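Local atomic coordinates of methyltransferase 1 (Methanosarcina barkeri, PDB entry 2I2X), a protein that catalyses transfer of the methyl group of methanol to the cob(I)amide cofactor bound to its partner MtaC, in the methanol pathway of methanogenesis. Residues A[71-76]-A[116-121]; A[4-9]-A[280-285]. One frame throughout, in Å; residues are numbered along the deposited sequence.

Contact 1: A[71-76]-A[116-121]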
loop_
_atom_site.group_PDB
_atom_site.type_symbol
_atom_site.label_atom_id
_atom_site.label_comp_id
_atom_site.label_asym_id
_atom_site.label_seq_id
_atom_site.Cartn_x
_atom_site.Cartn_y
_atom_site.Cartn_z
ATOM N N GLU A 71 -11.150 -2.122 -13.468
ATOM C CA GLU A 71 -11.020 -0.803 -14.021
ATOM C C GLU A 71 -9.536 -0.412 -14.002
ATOM O O GLU A 71 -8.976 -0.048 -15.031
ATOM C CB GLU A 71 -11.926 0.182 -13.245
ATOM C CG GLU A 71 -11.969 1.618 -13.785
ATOM C CD GLU A 71 -12.466 1.736 -15.238
ATOM O OE1 GLU A 71 -13.169 0.810 -15.737
ATOM O OE2 GLU A 71 -12.137 2.782 -15.868
ATOM N N ARG A 72 -8.875 -0.574 -12.861
ATOM C CA ARG A 72 -7.485 -0.200 -12.794
ATOM C C ARG A 72 -6.616 -0.957 -13.782
ATOM O O ARG A 72 -5.754 -0.370 -14.422
ATOM C CB ARG A 72 -6.908 -0.372 -11.394
ATOM C CG ARG A 72 -5.513 0.268 -11.339
ATOM C CD ARG A 72 -5.636 1.838 -11.388
ATOM N NE ARG A 72 -4.781 2.282 -10.323
ATOM C CZ ARG A 72 -5.119 3.062 -9.321
ATOM N NH1 ARG A 72 -6.289 3.647 -9.264
ATOM N NH2 ARG A 72 -4.218 3.296 -8.397
ATOM N N MET A 73 -6.821 -2.266 -13.882
ATOM C CA MET A 73 -5.985 -3.095 -14.727
ATOM C C MET A 73 -6.042 -2.598 -16.165
ATOM O O MET A 73 -5.007 -2.525 -16.822
ATOM C CB MET A 73 -6.389 -4.569 -14.647
ATOM C CG MET A 73 -6.115 -5.269 -13.301
ATOM S SD MET A 73 -4.446 -5.007 -12.654
ATOM C CE MET A 73 -3.715 -6.368 -13.420
ATOM N N VAL A 74 -7.227 -2.228 -16.648
ATOM C CA VAL A 74 -7.352 -1.848 -18.050
ATOM C C VAL A 74 -6.835 -0.414 -18.256
ATOM O O VAL A 74 -6.323 -0.087 -19.319
ATOM C CB VAL A 74 -8.798 -2.090 -18.656
ATOM C CG1 VAL A 74 -9.224 -3.595 -18.507
ATOM C CG2 VAL A 74 -9.824 -1.184 -18.025
ATOM N N GLN A 75 -6.936 0.413 -17.219
ATOM C CA GLN A 75 -6.430 1.776 -17.285
ATOM C C GLN A 75 -4.912 1.817 -17.349
ATOM O O GLN A 75 -4.351 2.782 -17.850
ATOM C CB GLN A 75 -6.919 2.614 -16.104
ATOM C CG GLN A 75 -8.399 2.989 -16.163
ATOM C CD GLN A 75 -8.758 4.076 -17.192
ATOM O OE1 GLN A 75 -7.940 4.494 -18.011
ATOM N NE2 GLN A 75 -10.009 4.514 -17.155
ATOM N N VAL A 76 -4.230 0.788 -16.862
ATOM C CA VAL A 76 -2.772 0.853 -16.838
ATOM C C VAL A 76 -2.176 -0.107 -17.877
ATOM O O VAL A 76 -0.953 -0.178 -18.063
ATOM C CB VAL A 76 -2.201 0.667 -15.392
ATOM C CG1 VAL A 76 -0.676 0.855 -15.365
ATOM C CG2 VAL A 76 -2.868 1.626 -14.435
ATOM N N TYR A 116 -12.584 -5.706 -23.312
ATOM C CA TYR A 116 -11.182 -5.395 -23.502
ATOM C C TYR A 116 -10.291 -6.592 -23.825
ATOM O O TYR A 116 -9.161 -6.403 -24.249
ATOM C CB TYR A 116 -10.637 -4.706 -22.252
ATOM C CG TYR A 116 -11.399 -3.480 -21.759
ATOM C CD1 TYR A 116 -11.143 -2.210 -22.288
ATOM C CD2 TYR A 116 -12.350 -3.590 -20.745
ATOM C CE1 TYR A 116 -11.832 -1.077 -21.826
ATOM C CE2 TYR A 116 -13.033 -2.475 -20.268
ATOM C CZ TYR A 116 -12.773 -1.218 -20.820
ATOM O OH TYR A 116 -13.453 -0.118 -20.350
ATOM N N GLY A 117 -10.780 -7.820 -23.597
ATOM C CA GLY A 117 -9.950 -9.032 -23.734
ATOM C C GLY A 117 -8.855 -9.249 -22.681
ATOM O O GLY A 117 -7.900 -9.975 -22.927
ATOM N N ILE A 118 -8.984 -8.624 -21.508
ATOM C CA ILE A 118 -8.110 -8.895 -20.392
ATOM C C ILE A 118 -8.398 -10.314 -19.853
ATOM O O ILE A 118 -9.551 -10.691 -19.680
ATOM C CB ILE A 118 -8.303 -7.837 -19.259
ATOM C CG1 ILE A 118 -7.385 -8.132 -18.070
ATOM C CG2 ILE A 118 -9.785 -7.725 -18.824
ATOM C CD1 ILE A 118 -7.359 -7.031 -17.037
ATOM N N LYS A 119 -7.340 -11.095 -19.632
ATOM C CA LYS A 119 -7.448 -12.437 -19.091
ATOM C C LYS A 119 -7.584 -12.358 -17.582
ATOM O O LYS A 119 -6.864 -11.605 -16.918
ATOM C CB LYS A 119 -6.189 -13.218 -19.434
ATOM C CG LYS A 119 -5.822 -13.223 -20.912
ATOM C CD LYS A 119 -4.313 -13.349 -21.019
ATOM C CE LYS A 119 -3.892 -14.290 -22.090
ATOM N NZ LYS A 119 -4.217 -13.822 -23.434
ATOM N N CYS A 120 -8.505 -13.117 -17.028
ATOM C CA CYS A 120 -8.654 -13.164 -15.577
ATOM C C CYS A 120 -9.280 -14.467 -15.076
ATOM O O CYS A 120 -9.881 -15.222 -15.850
ATOM C CB CYS A 120 -9.502 -11.993 -15.136
ATOM S SG CYS A 120 -10.985 -11.904 -16.095
ATOM N N ALA A 121 -9.127 -14.739 -13.783
ATOM C CA ALA A 121 -9.686 -15.946 -13.168
ATOM C C ALA A 121 -10.057 -15.581 -11.755
ATOM O O ALA A 121 -9.505 -14.646 -11.186
ATOM C CB ALA A 121 -8.677 -17.131 -13.197
HETATM O O HOH W 1 -14.538 0.369 -18.210
#
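The Tyr116 ring receives Val74 on one face: CG2 stands 4.1 Å from the ring centroid, 13° off the normal, a CH-pi contact displaced toward the rim. The other methyl, CG1, lies over the CB side of the ring, 3.8 Å from Tyr116 CD2, and also reaches Ile118 CD1 at 4.2 Å. The phenol OH points to a water that donates to Glu71 OE1 at 2.9 Å, though its modelled distance to the hydroxyl is too short to trust. Glu71 is steadied by Gln75 NE2, which bonds to Glu71 OE2 at 3.0 Å, and by Tyr112. Ile118 carries the other half of the contact: with CG1 anti to its backbone N (chi1 180°) and the chain extended, CD1 reaches Met73 CB at 3.6 Å. With an alanine at Val74 both methyls go, and the Tyr116 ring is likely to lose its CH-pi cover on this face, with a gap opening toward Ile118 CD1. Leu234 of the second MtaB subunit packs on both Val74 and Tyr116. Here the C-terminal part of helix 55-76 packs on the turn from helix 95-116 into strand 119-126, a contact between successive beta-alpha units of the TIM barrel.

Contact 2: A[4-9]-A[280-285]; sequences KRYTSM and TGMPMT
Tyr6 reaches across to Thr280 and Met282 with the far half of its ring. From CB, which points toward 280-285, CG lies beside the backbone N and anti to the carbonyl carbon (chi1 -80°), a torsion that directs the ring at Thr280. At CD1 the ring edge has Ser8 O in its plane, a carbonyl of the same loop. Further out, CE1 comes within 3.9 Å of Thr280 CA, while CE2 lies 3.9 Å from the Thr280 methyl, CG2. That methyl sits over the ring face, 4.2 Å from the centroid and 26° off the normal, a CH-pi contact that leans toward the phenol end; CZ is accordingly its closest ring atom, at 3.8 Å. At the tip, OH has the Met282 methyl CE at 3.8 Å, brought there by a side chain extended beyond CG that also touches a crystal neighbour. A water in the ring plane lies beside the same OH, at a short and uncertain distance, and donates to Thr280 O at 2.8 Å.

Thr280 splits its two branches between two tasks. The hydroxyl is turned back on its own backbone, bonding to Val276 O one helical turn earlier and accepting from Met282 N at 3.1 Å, which makes an ST turn at the end of helix 273-280. With OG1 so occupied, CG2 is the branch presented to the ring. Ile279 also packs on Tyr6, and Glu259 OE2 bonds to Tyr6 N, holding the N-terminal loop beside helix 240-259. The chemistry is therefore a divided one: no direct hydrogen bond joins the two segments, carbon atoms meet the ring, and any polar link would run through the water that donates to Thr280 O.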
loop_
_atom_site.group_PDB
_atom_site.type_symbol
_atom_site.label_atom_id
_atom_site.label_comp_id
_atom_site.label_asym_id
_atom_site.label_seq_id
_atom_site.Cartn_x
_atom_site.Cartn_y
_atom_site.Cartn_z
ATOM N N LYS A 4 -1.806 -40.367 -3.967
ATOM C CA LYS A 4 -0.687 -40.859 -4.800
ATOM C C LYS A 4 0.627 -40.110 -4.527
ATOM O O LYS A 4 0.821 -38.989 -4.983
ATOM C CB LYS A 4 -1.075 -40.836 -6.297
ATOM C CG LYS A 4 -0.015 -41.403 -7.274
ATOM C CD LYS A 4 0.289 -42.885 -7.013
ATOM C CE LYS A 4 1.379 -43.428 -7.969
ATOM N NZ LYS A 4 2.766 -42.923 -7.662
ATOM N N ARG A 5 1.535 -40.744 -3.802
ATOM C CA ARG A 5 2.642 -40.017 -3.173
ATOM C C ARG A 5 3.848 -39.747 -4.067
ATOM O O ARG A 5 4.130 -40.524 -4.956
ATOM C CB ARG A 5 3.032 -40.685 -1.858
ATOM C CG ARG A 5 1.802 -41.191 -1.136
ATOM C CD ARG A 5 1.819 -40.928 0.338
ATOM N NE ARG A 5 1.085 -39.717 0.627
ATOM C CZ ARG A 5 0.079 -39.596 1.490
ATOM N NH1 ARG A 5 -0.367 -40.622 2.211
ATOM N NH2 ARG A 5 -0.477 -38.397 1.639
ATOM N N TYR A 6 4.541 -38.633 -3.830
ATOM C CA TYR A 6 5.693 -38.257 -4.647
ATOM C C TYR A 6 6.944 -38.948 -4.168
ATOM O O TYR A 6 7.270 -38.894 -2.994
ATOM C CB TYR A 6 5.908 -36.724 -4.674
ATOM C CG TYR A 6 4.999 -36.031 -5.642
ATOM C CD1 TYR A 6 5.409 -35.748 -6.943
ATOM C CD2 TYR A 6 3.699 -35.678 -5.270
ATOM C CE1 TYR A 6 4.535 -35.127 -7.855
ATOM C CE2 TYR A 6 2.825 -35.054 -6.163
ATOM C CZ TYR A 6 3.255 -34.795 -7.451
ATOM O OH TYR A 6 2.394 -34.192 -8.313
ATOM N N THR A 7 7.653 -39.590 -5.088
ATOM C CA THR A 7 8.901 -40.295 -4.746
ATOM C C THR A 7 9.989 -39.885 -5.703
ATOM O O THR A 7 11.074 -40.471 -5.723
ATOM C CB THR A 7 8.724 -41.864 -4.672
ATOM O OG1 THR A 7 8.012 -42.328 -5.822
ATOM C CG2 THR A 7 7.903 -42.259 -3.423
ATOM N N SER A 8 9.704 -38.858 -6.505
ATOM C CA SER A 8 10.736 -38.259 -7.350
ATOM C C SER A 8 10.440 -36.782 -7.544
ATOM O O SER A 8 9.352 -36.339 -7.181
ATOM C CB SER A 8 10.887 -39.007 -8.681
ATOM O OG SER A 8 9.632 -39.149 -9.289
ATOM N N MET A 9 11.426 -36.037 -8.054
ATOM C CA MET A 9 11.337 -34.596 -8.302
ATOM C C MET A 9 10.936 -34.319 -9.760
ATOM O O MET A 9 11.500 -34.895 -10.676
ATOM C CB MET A 9 12.711 -33.934 -8.080
ATOM C CG MET A 9 13.439 -34.190 -6.765
ATOM S SD MET A 9 12.597 -33.400 -5.425
ATOM C CE MET A 9 12.824 -31.644 -5.768
ATOM N N THR A 280 6.620 -31.021 -7.277
ATOM C CA THR A 280 5.468 -31.301 -8.140
ATOM C C THR A 280 5.552 -30.764 -9.571
ATOM O O THR A 280 4.863 -31.287 -10.470
ATOM C CB THR A 280 4.165 -30.721 -7.549
ATOM O OG1 THR A 280 4.275 -29.300 -7.477
ATOM C CG2 THR A 280 3.880 -31.263 -6.149
ATOM N N GLY A 281 6.335 -29.705 -9.785
ATOM C CA GLY A 281 6.365 -29.052 -11.100
ATOM C C GLY A 281 5.081 -28.302 -11.381
ATOM O O GLY A 281 4.789 -27.956 -12.531
ATOM N N MET A 282 4.314 -28.051 -10.318
ATOM C CA MET A 282 3.040 -27.352 -10.401
ATOM C C MET A 282 3.216 -25.875 -10.042
ATOM O O MET A 282 4.159 -25.527 -9.286
ATOM C CB MET A 282 2.025 -27.992 -9.466
ATOM C CG MET A 282 1.438 -29.256 -10.046
ATOM S SD MET A 282 0.583 -30.236 -8.810
ATOM C CE MET A 282 0.026 -31.612 -9.787
ATOM N N PRO A 283 2.340 -25.006 -10.586
ATOM C CA PRO A 283 2.475 -23.595 -10.349
ATOM C C PRO A 283 2.039 -23.186 -8.942
ATOM O O PRO A 283 1.184 -23.859 -8.339
ATOM C CB PRO A 283 1.548 -22.982 -11.411
ATOM C CG PRO A 283 0.481 -23.963 -11.515
ATOM C CD PRO A 283 1.218 -25.276 -11.496
ATOM N N MET A 284 2.602 -22.070 -8.447
ATOM C CA MET A 284 2.336 -21.600 -7.083
ATOM C C MET A 284 2.236 -20.074 -7.037
ATOM O O MET A 284 2.995 -19.373 -7.694
ATOM C CB MET A 284 3.441 -22.039 -6.136
ATOM C CG MET A 284 3.674 -23.541 -6.075
ATOM S SD MET A 284 2.365 -24.456 -5.203
ATOM C CE MET A 284 2.330 -25.961 -6.190
ATOM N N THR A 285 1.284 -19.570 -6.254
ATOM C CA THR A 285 1.289 -18.175 -5.885
ATOM C C THR A 285 2.221 -17.928 -4.704
ATOM O O THR A 285 2.351 -18.780 -3.815
ATOM C CB THR A 285 -0.110 -17.726 -5.532
ATOM O OG1 THR A 285 -0.970 -18.089 -6.610
ATOM C CG2 THR A 285 -0.164 -16.235 -5.357
HETATM O O HOH W 2 3.107 -33.498 -10.660
#

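Overall arrangement
From the N terminus, the chain first supplies residues 4-9, then runs through helix 55-76, whose C-terminal part, 71-76, is one side of contact 1. After strand 80-86 and helix 95-116 it returns with 116-121, closing a loop of 39 intervening residues. Only much later, after helix 273-280, does 280-285 meet the N-terminal loop and close contact 2, so contact 1 is nested within contact 2. The first lies at the start of strand 119-126, where successive units of the barrel meet; the second ties the N-terminal loop to the lead-in of strand 285-287, a strand of the same parallel barrel. Their centres are 31 Å apart, and their nearest atoms, about 10 Å apart, do not touch.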